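Local coordinates for sialidase B (Streptococcus pneumoniae serotype 4, PDB 4XJW), which cleaves terminal sialic acid from alpha-(2->3)-, alpha-(2->6)- and alpha-(2->8)-linked glycoconjugates as a family 33 glycosyl hydrolase, at residues I85-S90 with E131-F136; I525-S530 with K539-D544. The protein carries 1 engineered substitution. All blocks are in the same frame, centred on the assembly; numbering follows the deposited sequence.

Contact 1: I85-S90 with E131-F136; sequences INYLFS and ETVDTF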
loop_
_atom_site.group_PDB
_atom_site.type_symbol
_atom_site.label_atom_id
_atom_site.label_comp_id
_atom_site.label_asym_id
_atom_site.label_seq_id
_atom_site.Cartn_x
_atom_site.Cartn_y
_atom_site.Cartn_z
ATOM N N ILE A 85 28.509 -2.039 23.752
ATOM C CA ILE A 85 27.416 -1.555 22.919
ATOM C C ILE A 85 27.469 -2.194 21.540
ATOM O O ILE A 85 28.511 -2.186 20.876
ATOM C CB ILE A 85 27.467 -0.028 22.764
ATOM C CG1 ILE A 85 27.141 0.653 24.091
ATOM C CG2 ILE A 85 26.472 0.441 21.682
ATOM C CD1 ILE A 85 27.418 2.143 24.115
ATOM N N ASN A 86 26.342 -2.749 21.110
ATOM C CA ASN A 86 26.237 -3.300 19.769
ATOM C C ASN A 86 24.879 -3.003 19.168
ATOM O O ASN A 86 23.939 -3.784 19.307
ATOM C CB ASN A 86 26.492 -4.800 19.772
ATOM C CG ASN A 86 27.912 -5.140 20.152
ATOM O OD1 ASN A 86 28.822 -5.022 19.335
ATOM N ND2 ASN A 86 28.114 -5.556 21.399
ATOM N N TYR A 87 24.786 -1.870 18.491
ATOM C CA TYR A 87 23.523 -1.447 17.920
ATOM C C TYR A 87 23.447 -1.822 16.446
ATOM O O TYR A 87 24.421 -1.685 15.705
ATOM C CB TYR A 87 23.353 0.058 18.087
ATOM C CG TYR A 87 23.206 0.528 19.516
ATOM C CD1 TYR A 87 22.585 -0.269 20.475
ATOM C CD2 TYR A 87 23.689 1.772 19.904
ATOM C CE1 TYR A 87 22.448 0.169 21.785
ATOM C CE2 TYR A 87 23.550 2.216 21.205
ATOM C CZ TYR A 87 22.933 1.412 22.139
ATOM O OH TYR A 87 22.804 1.853 23.437
ATOM N N LEU A 88 22.287 -2.322 16.041
ATOM C CA LEU A 88 22.004 -2.585 14.641
ATOM C C LEU A 88 20.604 -2.058 14.366
ATOM O O LEU A 88 19.632 -2.529 14.966
ATOM C CB LEU A 88 22.083 -4.089 14.346
ATOM C CG LEU A 88 21.515 -4.507 12.983
ATOM C CD1 LEU A 88 22.410 -4.042 11.872
ATOM C CD2 LEU A 88 21.302 -6.018 12.901
ATOM N N PHE A 89 20.509 -1.065 13.482
ATOM C CA PHE A 89 19.215 -0.504 13.077
ATOM C C PHE A 89 19.086 -0.602 11.574
ATOM O O PHE A 89 20.035 -0.323 10.848
ATOM C CB PHE A 89 19.099 0.968 13.477
ATOM C CG PHE A 89 19.404 1.218 14.914
ATOM C CD1 PHE A 89 18.628 0.635 15.905
ATOM C CD2 PHE A 89 20.468 2.023 15.279
ATOM C CE1 PHE A 89 18.909 0.853 17.247
ATOM C CE2 PHE A 89 20.754 2.246 16.616
ATOM C CZ PHE A 89 19.971 1.659 17.596
ATOM N N SER A 90 17.907 -0.983 11.098
ATOM C CA SER A 90 17.728 -1.130 9.663
ATOM C C SER A 90 16.257 -1.080 9.301
ATOM O O SER A 90 15.389 -1.211 10.168
ATOM C CB SER A 90 18.329 -2.457 9.187
ATOM O OG SER A 90 17.532 -3.534 9.649
ATOM N N GLU A 131 15.726 5.897 16.003
ATOM C CA GLU A 131 15.858 5.070 17.193
ATOM C C GLU A 131 16.530 5.831 18.322
ATOM O O GLU A 131 17.665 6.293 18.177
ATOM C CB GLU A 131 16.679 3.825 16.860
ATOM C CG GLU A 131 16.102 2.975 15.740
ATOM C CD GLU A 131 15.014 2.026 16.212
ATOM O OE1 GLU A 131 14.690 2.048 17.416
ATOM O OE2 GLU A 131 14.490 1.257 15.376
ATOM N N THR A 132 15.820 5.964 19.440
ATOM C CA THR A 132 16.381 6.551 20.653
ATOM C C THR A 132 16.896 5.459 21.594
ATOM O O THR A 132 16.240 4.439 21.775
ATOM C CB THR A 132 15.321 7.397 21.388
ATOM O OG1 THR A 132 14.748 8.335 20.472
ATOM C CG2 THR A 132 15.941 8.144 22.562
ATOM N N VAL A 133 18.070 5.669 22.185
ATOM C CA VAL A 133 18.681 4.666 23.057
ATOM C C VAL A 133 18.980 5.250 24.435
ATOM O O VAL A 133 19.120 6.465 24.584
ATOM C CB VAL A 133 19.986 4.096 22.448
ATOM C CG1 VAL A 133 19.706 3.300 21.178
ATOM C CG2 VAL A 133 20.980 5.215 22.162
ATOM N N ASP A 134 19.083 4.378 25.436
ATOM C CA ASP A 134 19.417 4.803 26.795
ATOM C C ASP A 134 20.886 5.197 26.931
ATOM O O ASP A 134 21.226 6.162 27.616
ATOM C CB ASP A 134 19.111 3.683 27.792
ATOM C CG ASP A 134 17.632 3.411 27.933
ATOM O OD1 ASP A 134 16.845 4.378 27.941
ATOM O OD2 ASP A 134 17.264 2.222 28.040
ATOM N N THR A 135 21.757 4.434 26.288
ATOM C CA THR A 135 23.179 4.737 26.317
ATOM C C THR A 135 23.646 5.055 24.907
ATOM O O THR A 135 23.742 4.173 24.051
ATOM C CB THR A 135 23.992 3.580 26.892
ATOM O OG1 THR A 135 23.462 3.226 28.175
ATOM C CG2 THR A 135 25.461 3.976 27.041
ATOM N N PHE A 136 23.927 6.327 24.663
ATOM C CA PHE A 136 24.295 6.765 23.329
ATOM C C PHE A 136 25.758 6.464 23.031
ATOM O O PHE A 136 26.613 6.579 23.906
ATOM C CB PHE A 136 24.035 8.259 23.189
ATOM C CG PHE A 136 24.245 8.786 21.795
ATOM C CD1 PHE A 136 23.295 8.553 20.805
ATOM C CD2 PHE A 136 25.385 9.519 21.477
ATOM C CE1 PHE A 136 23.477 9.035 19.524
ATOM C CE2 PHE A 136 25.577 10.011 20.191
ATOM C CZ PHE A 136 24.620 9.770 19.210
HETATM O O HOH W 1 20.745 1.760 25.303
HETATM O O HOH W 2 15.780 -1.351 13.564
#
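Tyr-87 reaches across to Val-133 and Thr-135, bridging the two sheets of the concanavalin-like beta-sandwich in the sialidase N-terminal domain. Its strand, 85-91, borders the six-stranded sheet; the partner strand, 126-132, belongs to the facing sheet and runs out into a loop at Val-133. From Tyr-87 CB, which points at the other segment, the ring continues that way with CG anti to the carbonyl carbon (chi1 -66°) and passes between two aliphatic groups. Val-133 CG1 makes a CH-pi contact over one face, 4.1 Å from the centroid of the Tyr-87 ring, while Ile-85 CG2 of the same strand lies against the opposite face. At the rim, CE2 of Tyr-87 comes within 3.5 Å of Thr-135 O, which sits at the ring edge in plane. The tip then donates a short hydrogen bond, OH of Tyr-87 to O of Thr-135 at 2.6 Å, the donor tilted 15° from the carbonyl plane. Water 1 donates to Tyr-87 OH and accepts from Thr-135 N, at 2.8 Å and 3.0 Å. Outside the pair, Tyr-119 of strand 118-123 touches both Tyr-87 and Val-133. Further along, Phe-89 takes CB of Glu-131 over one face, and the glutamate, bent at chi2, turns its carboxylate nearly parallel to the Phe-89 ring, the planes 14° apart. Val-133 CG1 also meets Phe-89 CZ at 3.9 Å.

Contact 2: I525-S530 with K539-D544; sequences IAYMTS and KVSYID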
loop_
_atom_site.group_PDB
_atom_site.type_symbol
_atom_site.label_atom_id
_atom_site.label_comp_id
_atom_site.label_asym_id
_atom_site.label_seq_id
_atom_site.Cartn_x
_atom_site.Cartn_y
_atom_site.Cartn_z
ATOM N N ILE A 525 -0.730 -15.819 -14.286
ATOM C CA ILE A 525 -1.879 -14.936 -14.400
ATOM C C ILE A 525 -2.870 -15.569 -15.364
ATOM O O ILE A 525 -2.475 -16.095 -16.403
ATOM C CB ILE A 525 -1.425 -13.564 -14.903
ATOM C CG1 ILE A 525 -0.486 -12.932 -13.864
ATOM C CG2 ILE A 525 -2.624 -12.650 -15.227
ATOM C CD1 ILE A 525 0.217 -11.669 -14.351
ATOM N N ALA A 526 -4.150 -15.551 -15.006
ATOM C CA ALA A 526 -5.179 -16.164 -15.838
ATOM C C ALA A 526 -5.977 -15.089 -16.542
ATOM O O ALA A 526 -5.869 -13.906 -16.208
ATOM C CB ALA A 526 -6.107 -17.034 -15.000
ATOM N N TYR A 527 -6.781 -15.499 -17.513
ATOM C CA TYR A 527 -7.707 -14.573 -18.148
ATOM C C TYR A 527 -8.937 -15.264 -18.694
ATOM O O TYR A 527 -8.930 -16.475 -18.927
ATOM C CB TYR A 527 -7.010 -13.724 -19.224
ATOM C CG TYR A 527 -6.503 -14.488 -20.426
ATOM C CD1 TYR A 527 -7.315 -14.690 -21.530
ATOM C CD2 TYR A 527 -5.206 -14.987 -20.457
ATOM C CE1 TYR A 527 -6.859 -15.374 -22.631
ATOM C CE2 TYR A 527 -4.732 -15.671 -21.553
ATOM C CZ TYR A 527 -5.573 -15.860 -22.643
ATOM O OH TYR A 527 -5.118 -16.542 -23.747
ATOM N N MET A 528 -10.002 -14.489 -18.841
ATOM C CA MET A 528 -11.223 -14.926 -19.494
ATOM C C MET A 528 -11.737 -13.753 -20.307
ATOM O O MET A 528 -11.321 -12.610 -20.092
ATOM C CB MET A 528 -12.281 -15.372 -18.481
ATOM C CG MET A 528 -12.644 -14.338 -17.422
ATOM S SD MET A 528 -14.073 -14.785 -16.402
ATOM C CE MET A 528 -13.415 -16.176 -15.484
ATOM N N THR A 529 -12.657 -14.027 -21.225
ATOM C CA THR A 529 -13.159 -13.007 -22.143
ATOM C C THR A 529 -14.675 -13.023 -22.211
ATOM O O THR A 529 -15.296 -14.100 -22.227
ATOM C CB THR A 529 -12.609 -13.234 -23.559
ATOM O OG1 THR A 529 -11.179 -13.308 -23.519
ATOM C CG2 THR A 529 -13.044 -12.117 -24.524
ATOM N N SER A 530 -15.265 -11.829 -22.257
ATOM C CA SER A 530 -16.685 -11.676 -22.552
ATOM C C SER A 530 -16.817 -10.964 -23.894
ATOM O O SER A 530 -16.036 -10.066 -24.197
ATOM C CB SER A 530 -17.385 -10.860 -21.465
ATOM O OG SER A 530 -18.735 -10.588 -21.815
ATOM N N LYS A 539 -14.293 -19.780 -20.930
ATOM C CA LYS A 539 -13.418 -20.565 -20.084
ATOM C C LYS A 539 -12.135 -19.788 -19.782
ATOM O O LYS A 539 -11.846 -18.746 -20.399
ATOM C CB LYS A 539 -13.084 -21.914 -20.727
ATOM C CG LYS A 539 -14.294 -22.742 -21.114
ATOM C CD LYS A 539 -15.260 -22.917 -19.952
ATOM C CE LYS A 539 -15.918 -24.282 -20.020
ATOM N NZ LYS A 539 -16.194 -24.646 -21.439
ATOM N N VAL A 540 -11.375 -20.311 -18.832
ATOM C CA VAL A 540 -10.157 -19.678 -18.345
ATOM C C VAL A 540 -8.934 -20.144 -19.123
ATOM O O VAL A 540 -8.781 -21.339 -19.398
ATOM C CB VAL A 540 -9.966 -19.973 -16.853
ATOM C CG1 VAL A 540 -8.633 -19.469 -16.340
ATOM C CG2 VAL A 540 -11.130 -19.406 -16.045
ATOM N N SER A 541 -8.084 -19.196 -19.501
ATOM C CA SER A 541 -6.778 -19.481 -20.082
ATOM C C SER A 541 -5.696 -18.859 -19.209
ATOM O O SER A 541 -6.002 -18.128 -18.264
ATOM C CB SER A 541 -6.685 -18.911 -21.493
ATOM O OG SER A 541 -7.584 -19.574 -22.355
ATOM N N TYR A 542 -4.437 -19.143 -19.528
ATOM C CA TYR A 542 -3.313 -18.629 -18.763
ATOM C C TYR A 542 -2.275 -17.975 -19.646
ATOM O O TYR A 542 -2.097 -18.347 -20.800
ATOM C CB TYR A 542 -2.667 -19.742 -17.923
ATOM C CG TYR A 542 -3.633 -20.385 -16.966
ATOM C CD1 TYR A 542 -3.802 -19.886 -15.679
ATOM C CD2 TYR A 542 -4.389 -21.487 -17.351
ATOM C CE1 TYR A 542 -4.696 -20.468 -14.804
ATOM C CE2 TYR A 542 -5.284 -22.074 -16.484
ATOM C CZ TYR A 542 -5.428 -21.564 -15.210
ATOM O OH TYR A 542 -6.319 -22.147 -14.342
ATOM N N ILE A 543 -1.598 -16.977 -19.092
ATOM C CA ILE A 543 -0.484 -16.343 -19.761
ATOM C C ILE A 543 0.773 -17.144 -19.445
ATOM O O ILE A 543 1.124 -17.315 -18.281
ATOM C CB ILE A 543 -0.342 -14.876 -19.277
ATOM C CG1 ILE A 543 -1.609 -14.093 -19.619
ATOM C CG2 ILE A 543 0.916 -14.215 -19.840
ATOM C CD1 ILE A 543 -1.642 -12.693 -19.028
ATOM N N ASP A 544 1.405 -17.688 -20.480
ATOM C CA ASP A 544 2.751 -18.208 -20.341
ATOM C C ASP A 544 3.653 -17.005 -20.584
ATOM O O ASP A 544 3.385 -16.192 -21.476
ATOM C CB ASP A 544 3.038 -19.308 -21.375
ATOM C CG ASP A 544 2.041 -20.455 -21.322
ATOM O OD1 ASP A 544 1.580 -20.810 -20.217
ATOM O OD2 ASP A 544 1.715 -21.005 -22.398
HETATM O O HOH W 3 1.422 -15.628 -16.194
#
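Tyr-527 and Ser-541 form a hydrogen-bonded pair in an antiparallel beta hairpin, the last two strands of a four-stranded blade in the sialidase beta-propeller. Tyr-527 N donates to Ser-541 O at 2.8 Å, and Ser-541 N returns a bond to Tyr-527 O at 2.9 Å. Two residues on, Ile-543 N reaches Ile-525 O at 3.0 Å. Tyr-527 CG sits between backbone N and carbonyl carbon (chi1 66°), which folds the ring over its partner: Ser-541 CB lies above one face, 3.8 Å from the centroid of the Tyr-527 ring, and Ile-543 CG1 meets Tyr-527 CD2. On the other side of the sheet, Ala-526 CB packs against Tyr-542 CE1 at 3.7 Å and against Val-540 CG1. Further out, Arg-515 and Phe-517 of strand 513-518 touch Tyr-527, Leu-476 and Tyr-478 of strand 475-481 touch Met-528, and Leu-572 and Thr-574 of strand 569-575 touch Ile-543 and Ile-525. The connecting turn is an Asp-box, the fourth BNR repeat, in which Ser-530 OG is hydrogen-bonded to Gly-534 N and Thr-536 O. The opposite end lies near the probable substrate site: the side chain of Ile-525 is about 7 Å from that of Arg-519, a likely substrate-binding arginine. There water 3 joins the two segments, accepting from Ile-525 N at 2.9 Å and donating to Ile-543 O at 2.7 Å.

From the N terminus, the chain first builds the concanavalin-like domain. Contact 1 closes a loop of 40 intervening residues there, 24 of them in strands, and ties the edge strand 85-91 of one sheet to the end of strand 126-132 in the facing one. The chain then enters the propeller, and much later contact 2 closes a short turn of eight residues, joining strands 526-530 and 541-542 within a single blade. The two loops follow one another and neither nest nor cross. The centres of contact 1 and contact 2 lie about 51 Å apart, on opposite sides of the chain's centre. Contact 1 joins two sheets; contact 2 completes one.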